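Local coordinates for protein Exo beta-1,2-glucooligosaccharide sophorohydrolase (non-reducing end) (Parabacteroides distasonis ATCC 8503, PDB 5Z06) that hydrolyses linear beta-1,2-glucan and beta-1,2-glucooligosaccharides of four or more units from the non-reducing end, releasing sophorose, at residues T554-F557 against E558-K562; G516-Y520 against G521-K525. All blocks are in the same frame, centred on the assembly; numbering follows the deposited sequence.

Contact 1 (T554-F557 against E558-K562); sequences TNYF and ENNQK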
loop_
_atom_site.group_PDB
_atom_site.type_symbol
_atom_site.label_atom_id
_atom_site.label_comp_id
_atom_site.label_asym_id
_atom_site.label_seq_id
_atom_site.Cartn_x
_atom_site.Cartn_y
_atom_site.Cartn_z
ATOM N N THR A 554 -4.536 -32.635 1.806
ATOM C CA THR A 554 -4.467 -31.996 3.104
ATOM C C THR A 554 -5.746 -31.255 3.396
ATOM O O THR A 554 -6.477 -30.855 2.477
ATOM C CB THR A 554 -3.274 -30.977 3.172
ATOM O OG1 THR A 554 -3.169 -30.409 4.488
ATOM C CG2 THR A 554 -3.417 -29.844 2.136
ATOM N N ASN A 555 -5.997 -31.058 4.679
ATOM C CA ASN A 555 -6.889 -30.010 5.130
ATOM C C ASN A 555 -6.140 -28.661 5.002
ATOM O O ASN A 555 -4.961 -28.584 5.356
ATOM C CB ASN A 555 -7.244 -30.244 6.564
ATOM C CG ASN A 555 -8.054 -29.118 7.125
ATOM O OD1 ASN A 555 -7.527 -28.240 7.825
ATOM N ND2 ASN A 555 -9.333 -29.091 6.774
ATOM N N TYR A 556 -6.814 -27.612 4.528
ATOM C CA TYR A 556 -6.128 -26.339 4.261
ATOM C C TYR A 556 -5.848 -25.448 5.470
ATOM O O TYR A 556 -4.830 -24.783 5.486
ATOM C CB TYR A 556 -6.717 -25.583 3.035
ATOM C CG TYR A 556 -6.163 -26.259 1.843
ATOM C CD1 TYR A 556 -4.897 -25.951 1.386
ATOM C CD2 TYR A 556 -6.803 -27.353 1.307
ATOM C CE1 TYR A 556 -4.319 -26.647 0.353
ATOM C CE2 TYR A 556 -6.245 -28.060 0.257
ATOM C CZ TYR A 556 -4.997 -27.715 -0.210
ATOM O OH TYR A 556 -4.436 -28.413 -1.243
ATOM N N PHE A 557 -6.678 -25.466 6.497
ATOM C CA PHE A 557 -6.312 -24.738 7.688
ATOM C C PHE A 557 -4.991 -25.306 8.215
ATOM O O PHE A 557 -4.109 -24.553 8.580
ATOM C CB PHE A 557 -7.340 -24.845 8.802
ATOM C CG PHE A 557 -6.911 -24.129 10.042
ATOM C CD1 PHE A 557 -7.029 -22.739 10.120
ATOM C CD2 PHE A 557 -6.298 -24.810 11.089
ATOM C CE1 PHE A 557 -6.590 -22.061 11.243
ATOM C CE2 PHE A 557 -5.860 -24.129 12.219
ATOM C CZ PHE A 557 -6.006 -22.760 12.298
ATOM N N GLU A 558 -4.911 -26.631 8.309
ATOM C CA GLU A 558 -3.723 -27.312 8.805
ATOM C C GLU A 558 -2.497 -26.935 7.997
ATOM O O GLU A 558 -1.453 -26.599 8.555
ATOM C CB GLU A 558 -3.914 -28.830 8.741
ATOM C CG GLU A 558 -2.707 -29.663 9.165
ATOM C CD GLU A 558 -2.764 -31.058 8.584
ATOM O OE1 GLU A 558 -3.374 -31.936 9.224
ATOM O OE2 GLU A 558 -2.208 -31.276 7.470
ATOM N N ASN A 559 -2.634 -26.999 6.684
ATOM C CA ASN A 559 -1.514 -26.755 5.791
ATOM C C ASN A 559 -1.128 -25.267 5.716
ATOM O O ASN A 559 0.054 -24.926 5.747
ATOM C CB ASN A 559 -1.823 -27.270 4.392
ATOM C CG ASN A 559 -0.558 -27.560 3.605
ATOM O OD1 ASN A 559 0.208 -28.464 3.956
ATOM N ND2 ASN A 559 -0.312 -26.777 2.568
ATOM N N ASN A 560 -2.136 -24.399 5.593
ATOM C CA ASN A 560 -1.934 -22.954 5.598
ATOM C C ASN A 560 -1.260 -22.532 6.896
ATOM O O ASN A 560 -0.307 -21.760 6.884
ATOM C CB ASN A 560 -3.265 -22.200 5.456
ATOM C CG ASN A 560 -3.863 -22.317 4.074
ATOM O OD1 ASN A 560 -3.302 -22.964 3.182
ATOM N ND2 ASN A 560 -5.027 -21.708 3.893
ATOM N N GLN A 561 -1.752 -23.058 8.010
ATOM C CA GLN A 561 -1.199 -22.705 9.312
ATOM C C GLN A 561 0.280 -23.059 9.383
ATOM O O GLN A 561 1.069 -22.300 9.933
ATOM C CB GLN A 561 -1.972 -23.387 10.426
ATOM C CG GLN A 561 -1.462 -23.117 11.834
ATOM C CD GLN A 561 -2.214 -23.927 12.850
ATOM O OE1 GLN A 561 -2.263 -25.153 12.750
ATOM N NE2 GLN A 561 -2.808 -23.260 13.826
ATOM N N LYS A 562 0.637 -24.206 8.821
ATOM C CA LYS A 562 2.027 -24.579 8.706
ATOM C C LYS A 562 2.836 -23.562 7.943
ATOM O O LYS A 562 3.959 -23.252 8.352
ATOM C CB LYS A 562 2.176 -25.935 8.032
ATOM C CG LYS A 562 1.936 -27.068 8.991
ATOM C CD LYS A 562 1.910 -28.367 8.242
ATOM C CE LYS A 562 1.545 -29.513 9.149
ATOM N NZ LYS A 562 1.468 -30.720 8.296
#

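Contact 2 (G516-Y520 against G521-K525); sequences GNTYY and GENLK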
loop_
_atom_site.group_PDB
_atom_site.type_symbol
_atom_site.label_atom_id
_atom_site.label_comp_id
_atom_site.label_asym_id
_atom_site.label_seq_id
_atom_site.Cartn_x
_atom_site.Cartn_y
_atom_site.Cartn_z
ATOM N N GLY A 516 5.537 -32.461 0.774
ATOM C CA GLY A 516 6.056 -33.496 1.648
ATOM C C GLY A 516 7.366 -33.215 2.351
ATOM O O GLY A 516 7.771 -34.000 3.194
ATOM N N ASN A 517 8.035 -32.112 2.021
ATOM C CA ASN A 517 9.225 -31.702 2.749
ATOM C C ASN A 517 8.873 -31.071 4.081
ATOM O O ASN A 517 7.723 -30.672 4.326
ATOM C CB ASN A 517 10.039 -30.714 1.929
ATOM C CG ASN A 517 10.651 -31.358 0.712
ATOM O OD1 ASN A 517 11.591 -32.117 0.853
ATOM N ND2 ASN A 517 10.126 -31.059 -0.481
ATOM N N THR A 518 9.884 -31.007 4.937
ATOM C CA THR A 518 9.773 -30.399 6.248
ATOM C C THR A 518 10.602 -29.110 6.284
ATOM O O THR A 518 11.736 -29.078 5.808
ATOM C CB THR A 518 10.230 -31.370 7.340
ATOM O OG1 THR A 518 9.362 -32.503 7.326
ATOM C CG2 THR A 518 10.146 -30.735 8.734
ATOM N N TYR A 519 10.011 -28.068 6.872
ATOM C CA TYR A 519 10.638 -26.752 7.036
ATOM C C TYR A 519 10.377 -26.335 8.447
ATOM O O TYR A 519 9.217 -26.317 8.885
ATOM C CB TYR A 519 10.014 -25.724 6.094
ATOM C CG TYR A 519 9.970 -26.197 4.678
ATOM C CD1 TYR A 519 11.087 -26.088 3.845
ATOM C CD2 TYR A 519 8.826 -26.802 4.180
ATOM C CE1 TYR A 519 11.040 -26.542 2.538
ATOM C CE2 TYR A 519 8.768 -27.259 2.879
ATOM C CZ TYR A 519 9.863 -27.130 2.070
ATOM O OH TYR A 519 9.751 -27.601 0.802
ATOM N N TYR A 520 11.444 -26.027 9.175
ATOM C CA TYR A 520 11.328 -25.563 10.551
ATOM C C TYR A 520 10.446 -26.534 11.319
ATOM O O TYR A 520 9.579 -26.140 12.108
ATOM C CB TYR A 520 10.792 -24.123 10.578
ATOM C CG TYR A 520 11.592 -23.275 9.622
ATOM C CD1 TYR A 520 12.859 -22.820 9.970
ATOM C CD2 TYR A 520 11.135 -23.007 8.344
ATOM C CE1 TYR A 520 13.637 -22.110 9.086
ATOM C CE2 TYR A 520 11.908 -22.269 7.462
ATOM C CZ TYR A 520 13.167 -21.839 7.843
ATOM O OH TYR A 520 13.965 -21.113 6.997
ATOM N N GLY A 521 10.658 -27.825 11.045
ATOM C CA GLY A 521 9.964 -28.887 11.764
ATOM C C GLY A 521 8.528 -29.150 11.390
ATOM O O GLY A 521 7.922 -30.071 11.952
ATOM N N GLU A 522 7.989 -28.358 10.456
ATOM C CA GLU A 522 6.629 -28.504 9.974
ATOM C C GLU A 522 6.662 -29.209 8.646
ATOM O O GLU A 522 7.238 -28.694 7.686
ATOM C CB GLU A 522 5.963 -27.150 9.789
ATOM C CG GLU A 522 5.730 -26.397 11.084
ATOM C CD GLU A 522 4.753 -27.080 12.000
ATOM O OE1 GLU A 522 3.916 -27.854 11.513
ATOM O OE2 GLU A 522 4.813 -26.841 13.220
ATOM N N ASN A 523 6.031 -30.381 8.597
ATOM C CA ASN A 523 5.888 -31.088 7.369
ATOM C C ASN A 523 4.761 -30.521 6.527
ATOM O O ASN A 523 3.596 -30.620 6.893
ATOM C CB ASN A 523 5.616 -32.548 7.576
ATOM C CG ASN A 523 5.703 -33.270 6.278
ATOM O OD1 ASN A 523 4.715 -33.387 5.568
ATOM N ND2 ASN A 523 6.914 -33.613 5.884
ATOM N N LEU A 524 5.132 -29.996 5.371
ATOM C CA LEU A 524 4.221 -29.307 4.502
ATOM C C LEU A 524 3.683 -30.289 3.479
ATOM O O LEU A 524 4.417 -30.702 2.589
ATOM C CB LEU A 524 4.980 -28.162 3.808
ATOM C CG LEU A 524 4.158 -27.014 3.277
ATOM C CD1 LEU A 524 3.327 -26.377 4.392
ATOM C CD2 LEU A 524 5.079 -25.989 2.627
ATOM N N LYS A 525 2.416 -30.678 3.607
ATOM C CA LYS A 525 1.822 -31.608 2.642
ATOM C C LYS A 525 1.684 -31.014 1.249
ATOM O O LYS A 525 1.913 -31.676 0.243
ATOM C CB LYS A 525 0.473 -32.103 3.134
ATOM C CG LYS A 525 0.573 -33.075 4.306
ATOM C CD LYS A 525 -0.813 -33.359 4.867
ATOM C CE LYS A 525 -0.816 -34.443 5.925
ATOM N NZ LYS A 525 -1.005 -33.871 7.283
#

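Contact 1 (T554-F557 against E558-K562)
Two donors grip the backbone oxygen of Asn555. Asn559 N reaches Asn555 O at 3.1 Å as the first i to i+4 helical bond, while Thr554 OG1 donates to Asn555 O at 2.7 Å from above the carbonyl plane. The same threonine lays CG2 over one face of the Tyr556 ring and against Asn559 CB, 3.8 Å from it. With CG swung away from its own backbone N (chi1 174°), Asn555 turns its amide back over the first turn, and OD1 takes the N-H of Glu558 at 3.1 Å in a nearly straight bond (168°). Its ND2 is held by Thr550 and His547, which fixes the rotation of the amide. One turn on, the Gln561 amide lies 3.6 Å from Phe557 CE2 through NE2, its plane turned 60° from the ring; this is a packing contact, and NE2 itself is hydrogen-bonded to the Tyr622 carbonyl. Asn560 OD1 meets the edge of the Tyr556 ring at CD1, and the ND2 of this buried amide is satisfied by the hydroxyl of Tyr622. The bond from Glu558 N to Asn555 OD1 makes this an asparagine N-cap, here opening helix 556-573 within the glucoamylase-like region.

Contact 2 (G516-Y520 against G521-K525)
Asn523 and Thr518 face each other as a non-hydrogen-bonded antiparallel pair, their side chains crossing at about a right angle on one face of a short hairpin. With CG turned away from its backbone N (chi1 -171°), the Asn523 amide reaches back across the strands, and its ND2 serves two acceptors. It donates to Thr518 OG1 at 3.1 Å, with the hydroxyl oxygen in the amide plane, and to Gly516 O at 2.8 Å, approaching this carbonyl from well above its plane. One NH2 group thus bridges the carbonyl of Gly516 and the hydroxyl of Thr518. The other branch of the threonine, CG2, packs 3.5 Å from Gly521 C at the turn.

The opposite face carries Tyr519 and Glu522. The Tyr519 ring crosses Leu524 at about a right angle, CE2 lying 3.9 Å from Leu524 CD2 in an apolar contact, while its hydroxyl is bonded to Asp509 and Asn515. Glu522 rests CB against Tyr519 O and then bends at chi2 (-65°), carrying its carboxylate away to a salt bridge with Lys565. The backbones of Tyr519 and Glu522 exchange a reciprocal pair of bonds, 3.0 Å from Tyr519 N to Glu522 O and 2.9 Å from Glu522 N to Tyr519 O. They close a type I' turn whose corners, Tyr520 and Gly521, both have positive phi, which comes easily to the glycine but is less usual for the tyrosine. Beyond the paired residues the pattern shifts: Leu524 N donates to Asn517 O at 2.9 Å, but Leu524 O accepts from Gly516 N, at 2.8 Å, instead of from Asn517 N.

This two-stranded hairpin lies against helix 556-573: Tyr520 packs on Ile566 and Tyr570, its carbonyl accepts from Arg569, and strands 518-519 and 522-523 make up the whole of their small antiparallel sheet.

In the fold
Contact 2 comes first along the chain, and the helix that contact 1 opens is the next regular element after strand 522-523. Their centres lie about 11 Å apart, both on the side of the chain remote from the calcium-bearing N-terminal part and inside the glucoamylase-like region. Charge and hydrogen bonding join them directly: Glu558 OE2 forms a salt bridge with Lys525 NZ at 2.9 Å, and Lys562 NZ probably donates to Asn523 O at 2.6 Å. The first turns of helix 556-573 are thereby joined to segment 521-525, an example of a capped helix start and a tight turn linked by a salt bridge and a probable hydrogen bond.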